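Local coordinates for protein 2-hydroxyisocaproyl-CoA dehydratase activator (Clostridium difficile, PDB 4EHU) that activates (R)-2-hydroxyisocaproyl-CoA dehydratase in leucine fermentation, passing it one electron from a dimer-bound [4Fe-4S] cluster as ATP is hydrolysed, at residues Arg218-Gly221 against Ile222-Met226; Lys109-Asn112 against Asn113-Leu117; Glu141-Val144 against Ser145-Gly148. One frame throughout, in Å; residues are numbered along the deposited sequence.

Interaction 1 of 3, residues Arg218-Gly221 against Ile222-Met226. With ANP (phosphoaminophosphonic acid-adenylate ester), chain D; ACT (acetate ion), chain I.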
loop_
_atom_site.group_PDB
_atom_site.type_symbol
_atom_site.label_atom_id
_atom_site.label_comp_id
_atom_site.label_asym_id
_atom_site.label_seq_id
_atom_site.Cartn_x
_atom_site.Cartn_y
_atom_site.Cartn_z
ATOM N N ARG A 218 -0.014 0.500 -21.766
ATOM C CA ARG A 218 -0.161 1.654 -22.644
ATOM C C ARG A 218 0.829 2.771 -22.280
ATOM O O ARG A 218 1.010 3.699 -23.067
ATOM C CB ARG A 218 -1.582 2.206 -22.582
ATOM C CG ARG A 218 -2.622 1.222 -23.066
ATOM C CD ARG A 218 -4.015 1.781 -22.873
ATOM N NE ARG A 218 -4.317 2.872 -23.785
ATOM C CZ ARG A 218 -5.456 3.554 -23.738
ATOM N NH1 ARG A 218 -6.368 3.261 -22.809
ATOM N NH2 ARG A 218 -5.681 4.524 -24.604
ATOM N N ASN A 219 1.425 2.689 -21.091
ATOM C CA ASN A 219 2.426 3.667 -20.638
ATOM C C ASN A 219 3.801 3.231 -21.126
ATOM O O ASN A 219 4.375 2.287 -20.602
ATOM C CB ASN A 219 2.394 3.739 -19.104
ATOM C CG ASN A 219 3.366 4.753 -18.555
ATOM O OD1 ASN A 219 4.400 5.024 -19.161
ATOM N ND2 ASN A 219 3.037 5.323 -17.416
ATOM N N SER A 220 4.315 3.904 -22.162
ATOM C CA SER A 220 5.573 3.488 -22.778
ATOM C C SER A 220 6.716 3.599 -21.799
ATOM O O SER A 220 7.692 2.883 -21.936
ATOM C CB SER A 220 5.878 4.340 -24.013
ATOM O OG SER A 220 6.083 5.683 -23.626
ATOM N N GLY A 221 6.583 4.477 -20.807
ATOM C CA GLY A 221 7.597 4.624 -19.771
ATOM C C GLY A 221 7.711 3.394 -18.905
ATOM O O GLY A 221 8.799 3.003 -18.485
ATOM N N ILE A 222 6.567 2.782 -18.595
ATOM C CA ILE A 222 6.574 1.545 -17.819
ATOM C C ILE A 222 7.162 0.413 -18.653
ATOM O O ILE A 222 7.947 -0.387 -18.143
ATOM C CB ILE A 222 5.169 1.170 -17.357
ATOM C CG1 ILE A 222 4.677 2.181 -16.308
ATOM C CG2 ILE A 222 5.171 -0.271 -16.807
ATOM C CD1 ILE A 222 5.378 2.083 -14.926
ATOM N N VAL A 223 6.803 0.337 -19.927
ATOM C CA VAL A 223 7.362 -0.692 -20.788
ATOM C C VAL A 223 8.896 -0.549 -20.851
ATOM O O VAL A 223 9.614 -1.534 -20.666
ATOM C CB VAL A 223 6.748 -0.660 -22.182
ATOM C CG1 VAL A 223 7.422 -1.710 -23.084
ATOM C CG2 VAL A 223 5.225 -0.928 -22.069
ATOM N N ARG A 224 9.393 0.665 -21.077
ATOM C CA ARG A 224 10.845 0.866 -21.166
ATOM C C ARG A 224 11.540 0.511 -19.846
ATOM O O ARG A 224 12.587 -0.141 -19.851
ATOM C CB ARG A 224 11.176 2.313 -21.539
ATOM C CG ARG A 224 10.848 2.646 -22.977
ATOM C CD ARG A 224 11.380 4.034 -23.350
ATOM N NE ARG A 224 10.861 5.097 -22.495
ATOM C CZ ARG A 224 9.713 5.745 -22.696
ATOM N NH1 ARG A 224 8.955 5.449 -23.742
ATOM N NH2 ARG A 224 9.337 6.700 -21.847
ATOM N N ALA A 225 10.969 0.936 -18.719
ATOM C CA ALA A 225 11.569 0.648 -17.417
ATOM C C ALA A 225 11.560 -0.853 -17.148
ATOM O O ALA A 225 12.529 -1.397 -16.606
ATOM C CB ALA A 225 10.831 1.391 -16.326
ATOM N N MET A 226 10.460 -1.526 -17.499
ATOM C CA MET A 226 10.419 -2.973 -17.332
ATOM C C MET A 226 11.459 -3.687 -18.160
ATOM O O MET A 226 12.127 -4.582 -17.657
ATOM C CB MET A 226 9.035 -3.529 -17.701
ATOM C CG MET A 226 8.056 -3.293 -16.592
ATOM S SD MET A 226 8.329 -4.357 -15.121
ATOM C CE MET A 226 8.184 -5.997 -15.771
HETATM P PG ANP D . -7.274 -5.671 -12.729
HETATM O O1G ANP D . -8.518 -6.229 -12.047
HETATM O O2G ANP D . -6.869 -6.554 -13.882
HETATM O O3G ANP D . -6.167 -5.406 -11.786
HETATM P PB ANP D . -8.233 -3.751 -14.868
HETATM O O1B ANP D . -9.508 -2.949 -14.869
HETATM O O2B ANP D . -8.183 -4.950 -15.817
HETATM N N3B ANP D . -7.833 -4.127 -13.228
HETATM P PA ANP D . -6.603 -2.376 -16.841
HETATM O O1A ANP D . -7.827 -1.984 -17.591
HETATM O O2A ANP D . -5.702 -3.489 -17.330
HETATM O O3A ANP D . -7.021 -2.762 -15.323
HETATM O "O5'" ANP D . -5.652 -1.115 -16.540
HETATM C "C5'" ANP D . -6.138 -0.013 -15.766
HETATM C "C4'" ANP D . -5.088 1.093 -15.778
HETATM O "O4'" ANP D . -4.287 1.270 -16.937
HETATM C "C3'" ANP D . -5.116 2.331 -14.901
HETATM O "O3'" ANP D . -4.930 1.990 -13.520
HETATM C "C2'" ANP D . -4.002 3.191 -15.510
HETATM O "O2'" ANP D . -2.840 3.265 -14.666
HETATM C "C1'" ANP D . -3.617 2.530 -16.833
HETATM N N9 ANP D . -4.037 3.297 -18.021
HETATM C C8 ANP D . -5.288 3.411 -18.512
HETATM N N7 ANP D . -5.291 4.147 -19.652
HETATM C C5 ANP D . -4.002 4.498 -19.887
HETATM C C6 ANP D . -3.290 5.258 -20.917
HETATM N N6 ANP D . -3.992 5.820 -21.930
HETATM N N1 ANP D . -1.942 5.376 -20.803
HETATM C C2 ANP D . -1.247 4.818 -19.801
HETATM N N3 ANP D . -1.836 4.118 -18.819
HETATM C C4 ANP D . -3.179 3.926 -18.822
HETATM C C ACT I . 12.424 6.767 -19.728
HETATM O O ACT I . 11.189 6.578 -19.627
HETATM O OXT ACT I . 12.944 6.621 -20.867
HETATM C CH3 ACT I . 13.246 7.179 -18.540
#
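At Asn219 the backbone enters helix 220-230, and Val223 N closes the first helical turn on Asn219 O at 3.2 Å, followed by Arg224 N on Ser220 O and Ala225 N on Gly221 O. Asn219 is the N-cap of this helix, which connects strands 210-213 and 234-235 as the helix of a beta-alpha-beta unit in the actin-like ATPase fold. With CG anti to the backbone N (chi1 -178°), its amide folds over the helix start and OD1 accepts from Ile222 N at 3.2 Å, the donor standing well above the carbonyl plane; the bond from Gly221 N to OD1 is weak. Ile222 CG1 meets the cap across the chain, 3.7 Å from Asn219 CG, the two side chains crossing at about a right angle. Before the cap, Arg218 reaches the bound ATP analogue: the adenine amino nitrogen N6 sits over the centre of its guanidinium, 3.2 Å from CZ, while NH1 is hydrogen-bonded to Gln241 OE1. Arg224, four residues after Ser220, bends at chi3 (-58°) and doubles back along the helix. Its NH1 makes a weak bond to Ser220 OG, and one guanidinium face covers Ser220 O and Gly221 CA. An acetate, probably from the crystallisation liquor, lies at the edge of that guanidinium, where Arg224 NH2 donates to acetate O at 2.9 Å.

Interaction 2 of 3, residues Lys109-Asn112 against Asn113-Leu117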
loop_
_atom_site.group_PDB
_atom_site.type_symbol
_atom_site.label_atom_id
_atom_site.label_comp_id
_atom_site.label_asym_id
_atom_site.label_seq_id
_atom_site.Cartn_x
_atom_site.Cartn_y
_atom_site.Cartn_z
ATOM N N LYS A 109 3.659 -17.665 -16.843
ATOM C CA LYS A 109 4.611 -18.400 -17.648
ATOM C C LYS A 109 3.835 -19.462 -18.399
ATOM O O LYS A 109 3.046 -20.196 -17.812
ATOM C CB LYS A 109 5.697 -19.048 -16.780
ATOM C CG LYS A 109 6.615 -19.964 -17.559
ATOM C CD LYS A 109 7.754 -20.496 -16.694
ATOM C CE LYS A 109 9.030 -20.682 -17.488
ATOM N NZ LYS A 109 9.963 -19.533 -17.314
ATOM N N LEU A 110 4.039 -19.535 -19.707
ATOM C CA LEU A 110 3.296 -20.474 -20.542
ATOM C C LEU A 110 4.231 -21.530 -21.107
ATOM O O LEU A 110 5.415 -21.258 -21.327
ATOM C CB LEU A 110 2.655 -19.741 -21.727
ATOM C CG LEU A 110 1.802 -18.527 -21.372
ATOM C CD1 LEU A 110 1.203 -17.915 -22.650
ATOM C CD2 LEU A 110 0.704 -18.916 -20.387
ATOM N N ASP A 111 3.690 -22.718 -21.365
ATOM C CA ASP A 111 4.443 -23.765 -22.052
ATOM C C ASP A 111 4.345 -23.543 -23.555
ATOM O O ASP A 111 3.813 -22.528 -23.990
ATOM C CB ASP A 111 3.980 -25.181 -21.662
ATOM C CG ASP A 111 2.537 -25.510 -22.093
ATOM O OD1 ASP A 111 1.903 -24.785 -22.882
ATOM O OD2 ASP A 111 2.003 -26.528 -21.610
ATOM N N ASN A 112 4.828 -24.498 -24.336
ATOM C CA ASN A 112 4.852 -24.332 -25.791
ATOM C C ASN A 112 3.461 -24.411 -26.409
ATOM O O ASN A 112 3.282 -24.150 -27.598
ATOM C CB ASN A 112 5.784 -25.363 -26.429
ATOM C CG ASN A 112 7.241 -25.102 -26.103
ATOM O OD1 ASN A 112 7.638 -23.961 -25.872
ATOM N ND2 ASN A 112 8.048 -26.155 -26.080
ATOM N N ASN A 113 2.466 -24.760 -25.601
ATOM C CA ASN A 113 1.113 -24.884 -26.104
ATOM C C ASN A 113 0.259 -23.684 -25.719
ATOM O O ASN A 113 -0.913 -23.611 -26.085
ATOM C CB ASN A 113 0.473 -26.170 -25.581
ATOM C CG ASN A 113 1.431 -27.345 -25.604
ATOM O OD1 ASN A 113 1.764 -27.872 -26.666
ATOM N ND2 ASN A 113 1.884 -27.758 -24.429
ATOM N N GLY A 114 0.843 -22.757 -24.962
ATOM C CA GLY A 114 0.126 -21.582 -24.511
ATOM C C GLY A 114 -0.560 -21.813 -23.183
ATOM O O GLY A 114 -1.329 -20.967 -22.733
ATOM N N ARG A 115 -0.286 -22.963 -22.568
ATOM C CA ARG A 115 -0.886 -23.315 -21.273
ATOM C C ARG A 115 -0.074 -22.812 -20.075
ATOM O O ARG A 115 1.139 -22.728 -20.120
ATOM C CB ARG A 115 -1.030 -24.827 -21.174
ATOM C CG ARG A 115 -1.631 -25.453 -22.439
ATOM C CD ARG A 115 -2.255 -26.806 -22.175
ATOM N NE ARG A 115 -3.695 -26.683 -21.972
ATOM C CZ ARG A 115 -4.610 -26.902 -22.910
ATOM N NH1 ARG A 115 -4.245 -27.276 -24.130
ATOM N NH2 ARG A 115 -5.896 -26.755 -22.622
ATOM N N LEU A 116 -0.755 -22.517 -18.970
ATOM C CA LEU A 116 -0.059 -21.960 -17.812
ATOM C C LEU A 116 0.835 -23.000 -17.128
ATOM O O LEU A 116 0.361 -24.086 -16.754
ATOM C CB LEU A 116 -1.074 -21.426 -16.808
ATOM C CG LEU A 116 -0.453 -20.505 -15.757
ATOM C CD1 LEU A 116 -0.151 -19.136 -16.344
ATOM C CD2 LEU A 116 -1.377 -20.367 -14.593
ATOM N N LEU A 117 2.116 -22.653 -16.989
ATOM C CA LEU A 117 3.146 -23.468 -16.352
ATOM C C LEU A 117 3.423 -22.986 -14.949
ATOM O O LEU A 117 3.779 -23.773 -14.065
ATOM C CB LEU A 117 4.469 -23.343 -17.110
ATOM C CG LEU A 117 4.857 -24.415 -18.111
ATOM C CD1 LEU A 117 6.203 -24.063 -18.715
ATOM C CD2 LEU A 117 4.900 -25.789 -17.460
#
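Asp111 and Asn113 cross with their carboxylate and amide planes almost perpendicular, 89° apart. Asn113 ND2 comes down on Asp111 OD2 from above the carboxylate, at 3.1 Å, while the acceptor stays close to the plane of the donating amide. Asp111 OD1 takes Asn113 N at 2.8 Å and Arg115 N at 2.9 Å, from opposite faces of the carboxylate. What brings the carboxylate back over the turn is chi1 of 65°, which sets CG between the backbone N and the carbonyl carbon. These three bonds, of which that to Asn113 N makes an Asx turn, should restrict rotation of the group. Arg115 runs beside Asp111 in the same direction, but only its aliphatic start touches, CB lying 3.4 Å from Asp111 OD1. The loop they brace is the connection of a beta hairpin between strands 105-110 and 116-122 of a mixed sheet. Asp111 to Gly114 form its type I turn, closed by Gly114 N on Asp111 O, and at Gly114 a CB would be jammed against the carbonyl O of Asn113. Below the turn, Leu110 and Leu116 make a non-hydrogen-bonded pair whose side chains diverge, although Leu110 CD2 and Leu116 CD1 still approach to 4.1 Å. Leu117 turns toward Asp111 and Lys109: its CG packs on Asp111 CB at 3.7 Å, its CB on Lys109 CG. Leu117 N donates to Lys109 O at 2.8 Å, nearly straight at 172°.

Interaction 3 of 3, residues Glu141-Val144 against Ser145-Gly148. With ANP (phosphoaminophosphonic acid-adenylate ester), chain D.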
loop_
_atom_site.group_PDB
_atom_site.type_symbol
_atom_site.label_atom_id
_atom_site.label_comp_id
_atom_site.label_asym_id
_atom_site.label_seq_id
_atom_site.Cartn_x
_atom_site.Cartn_y
_atom_site.Cartn_z
ATOM N N GLU A 141 -0.182 16.154 -11.067
ATOM C CA GLU A 141 -1.146 16.851 -11.912
ATOM C C GLU A 141 -0.877 16.700 -13.411
ATOM O O GLU A 141 -0.836 17.675 -14.152
ATOM C CB GLU A 141 -1.240 18.322 -11.497
ATOM C CG GLU A 141 -1.626 18.461 -10.034
ATOM C CD GLU A 141 -1.791 19.897 -9.587
ATOM O OE1 GLU A 141 -1.334 20.802 -10.314
ATOM O OE2 GLU A 141 -2.380 20.113 -8.508
ATOM N N VAL A 142 -0.716 15.460 -13.852
ATOM C CA VAL A 142 -0.743 15.158 -15.274
ATOM C C VAL A 142 -1.626 13.942 -15.476
ATOM O O VAL A 142 -1.846 13.171 -14.550
ATOM C CB VAL A 142 0.655 14.875 -15.829
ATOM C CG1 VAL A 142 1.584 16.055 -15.552
ATOM C CG2 VAL A 142 1.199 13.604 -15.242
ATOM N N ASP A 143 -2.149 13.762 -16.679
ATOM C CA ASP A 143 -2.988 12.608 -16.928
ATOM C C ASP A 143 -2.099 11.380 -17.043
ATOM O O ASP A 143 -0.945 11.472 -17.484
ATOM C CB ASP A 143 -3.791 12.791 -18.216
ATOM C CG ASP A 143 -4.539 14.109 -18.253
ATOM O OD1 ASP A 143 -4.821 14.666 -17.170
ATOM O OD2 ASP A 143 -4.843 14.586 -19.367
ATOM N N VAL A 144 -2.629 10.230 -16.652
ATOM C CA VAL A 144 -1.852 8.998 -16.704
ATOM C C VAL A 144 -1.408 8.717 -18.139
ATOM O O VAL A 144 -0.381 8.086 -18.355
ATOM C CB VAL A 144 -2.629 7.782 -16.137
ATOM C CG1 VAL A 144 -2.916 7.989 -14.665
ATOM C CG2 VAL A 144 -3.919 7.551 -16.905
ATOM N N SER A 145 -2.175 9.201 -19.109
ATOM C CA SER A 145 -1.864 8.977 -20.530
ATOM C C SER A 145 -0.640 9.758 -21.013
ATOM O O SER A 145 -0.130 9.482 -22.097
ATOM C CB SER A 145 -3.071 9.316 -21.410
ATOM O OG SER A 145 -3.317 10.712 -21.418
ATOM N N GLU A 146 -0.199 10.745 -20.233
ATOM C CA GLU A 146 0.959 11.553 -20.620
ATOM C C GLU A 146 2.261 11.089 -19.970
ATOM O O GLU A 146 3.328 11.575 -20.357
ATOM C CB GLU A 146 0.755 13.024 -20.239
ATOM C CG GLU A 146 -0.556 13.642 -20.695
ATOM C CD GLU A 146 -0.898 14.906 -19.913
ATOM O OE1 GLU A 146 -2.026 14.995 -19.381
ATOM O OE2 GLU A 146 -0.038 15.811 -19.827
ATOM N N LEU A 147 2.187 10.197 -18.976
ATOM C CA LEU A 147 3.385 9.799 -18.223
ATOM C C LEU A 147 4.489 9.234 -19.117
ATOM O O LEU A 147 5.655 9.561 -18.936
ATOM C CB LEU A 147 3.031 8.762 -17.147
ATOM C CG LEU A 147 2.076 9.268 -16.062
ATOM C CD1 LEU A 147 1.730 8.115 -15.086
ATOM C CD2 LEU A 147 2.671 10.441 -15.293
ATOM N N GLY A 148 4.128 8.368 -20.056
ATOM C CA GLY A 148 5.111 7.708 -20.895
ATOM C C GLY A 148 5.935 8.723 -21.669
ATOM O O GLY A 148 7.167 8.659 -21.708
HETATM P PG ANP D . -7.274 -5.671 -12.729
HETATM O O1G ANP D . -8.518 -6.229 -12.047
HETATM O O2G ANP D . -6.869 -6.554 -13.882
HETATM O O3G ANP D . -6.167 -5.406 -11.786
HETATM P PB ANP D . -8.233 -3.751 -14.868
HETATM O O1B ANP D . -9.508 -2.949 -14.869
HETATM O O2B ANP D . -8.183 -4.950 -15.817
HETATM N N3B ANP D . -7.833 -4.127 -13.228
HETATM P PA ANP D . -6.603 -2.376 -16.841
HETATM O O1A ANP D . -7.827 -1.984 -17.591
HETATM O O2A ANP D . -5.702 -3.489 -17.330
HETATM O O3A ANP D . -7.021 -2.762 -15.323
HETATM O "O5'" ANP D . -5.652 -1.115 -16.540
HETATM C "C5'" ANP D . -6.138 -0.013 -15.766
HETATM C "C4'" ANP D . -5.088 1.093 -15.778
HETATM O "O4'" ANP D . -4.287 1.270 -16.937
HETATM C "C3'" ANP D . -5.116 2.331 -14.901
HETATM O "O3'" ANP D . -4.930 1.990 -13.520
HETATM C "C2'" ANP D . -4.002 3.191 -15.510
HETATM O "O2'" ANP D . -2.840 3.265 -14.666
HETATM C "C1'" ANP D . -3.617 2.530 -16.833
HETATM N N9 ANP D . -4.037 3.297 -18.021
HETATM C C8 ANP D . -5.288 3.411 -18.512
HETATM N N7 ANP D . -5.291 4.147 -19.652
HETATM C C5 ANP D . -4.002 4.498 -19.887
HETATM C C6 ANP D . -3.290 5.258 -20.917
HETATM N N6 ANP D . -3.992 5.820 -21.930
HETATM N N1 ANP D . -1.942 5.376 -20.803
HETATM C C2 ANP D . -1.247 4.818 -19.801
HETATM N N3 ANP D . -1.836 4.118 -18.819
HETATM C C4 ANP D . -3.179 3.926 -18.822
HETATM O O HOH W 1 1.498 7.035 -20.177
#
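Val142 and Leu147 form the tight side of this contact: CG2 of Val142 presses on CD2 of Leu147 at 3.5 Å, closer than ordinary van der Waals packing, the two side chains meeting at a slant. With CG1 of Val142 anti to the carbonyl carbon (chi1 -56°), CG2 is left between the backbone N and that carbon, turned to Leu147. Leu147 also leans on the preceding turn, its CG 3.6 Å from Val144 O. In the backbone, Glu146 N donates to Asp143 O at 2.9 Å, whereas Leu147 N reaches Val144 O only weakly; that carbonyl also accepts from a water, which in turn takes Gly148 N and so links Val144 O to Gly148 N. The outer side, exposed to solvent, is less certain. There the carboxylates of Asp143 and Glu146 come together in a way the model leaves doubtful, so neither their approach nor the bond from Asp143 N to Glu146 OE1 can be relied on. At Val144 and Ser145 the chain skirts the nucleotide pocket. Ser145 CA lies 3.6 Å from adenine N1, and Val144 O is 3.7 Å from adenine C2, so the main chain itself borders the base beside Asp134, which binds ATP. The whole turn links two helices: a Schellman motif, with Glu141 at positive phi, ends helix 130-140, and helix 147-151 follows, its Leu147 side chain packed against Ile140 of the first helix and against Val186 and His190 of helix 182-204.

Overall arrangement
Read from the N terminus, the three local contacts follow in series, with none nested in or crossing another. Interaction 2 comes first, closing the hairpin at the edge, within this chain, of the mixed sheet that runs from strand 116-122 to strand 234-235. Interaction 3 turns the chain from helix 130-140 into helix 147-151, and interaction 1 later starts helix 220-230 after strand 210-213 of that same sheet. Interactions 1 and 3 meet, their centres 12 Å apart: Arg224 NH2 donates to Gly148 O, Asn219 packs on Leu147 and Gly148, and both contacts border the adenine of the bound nucleotide. Interaction 2 stands apart, its centre 34 Å from that of interaction 3 and across the chain's centre from it.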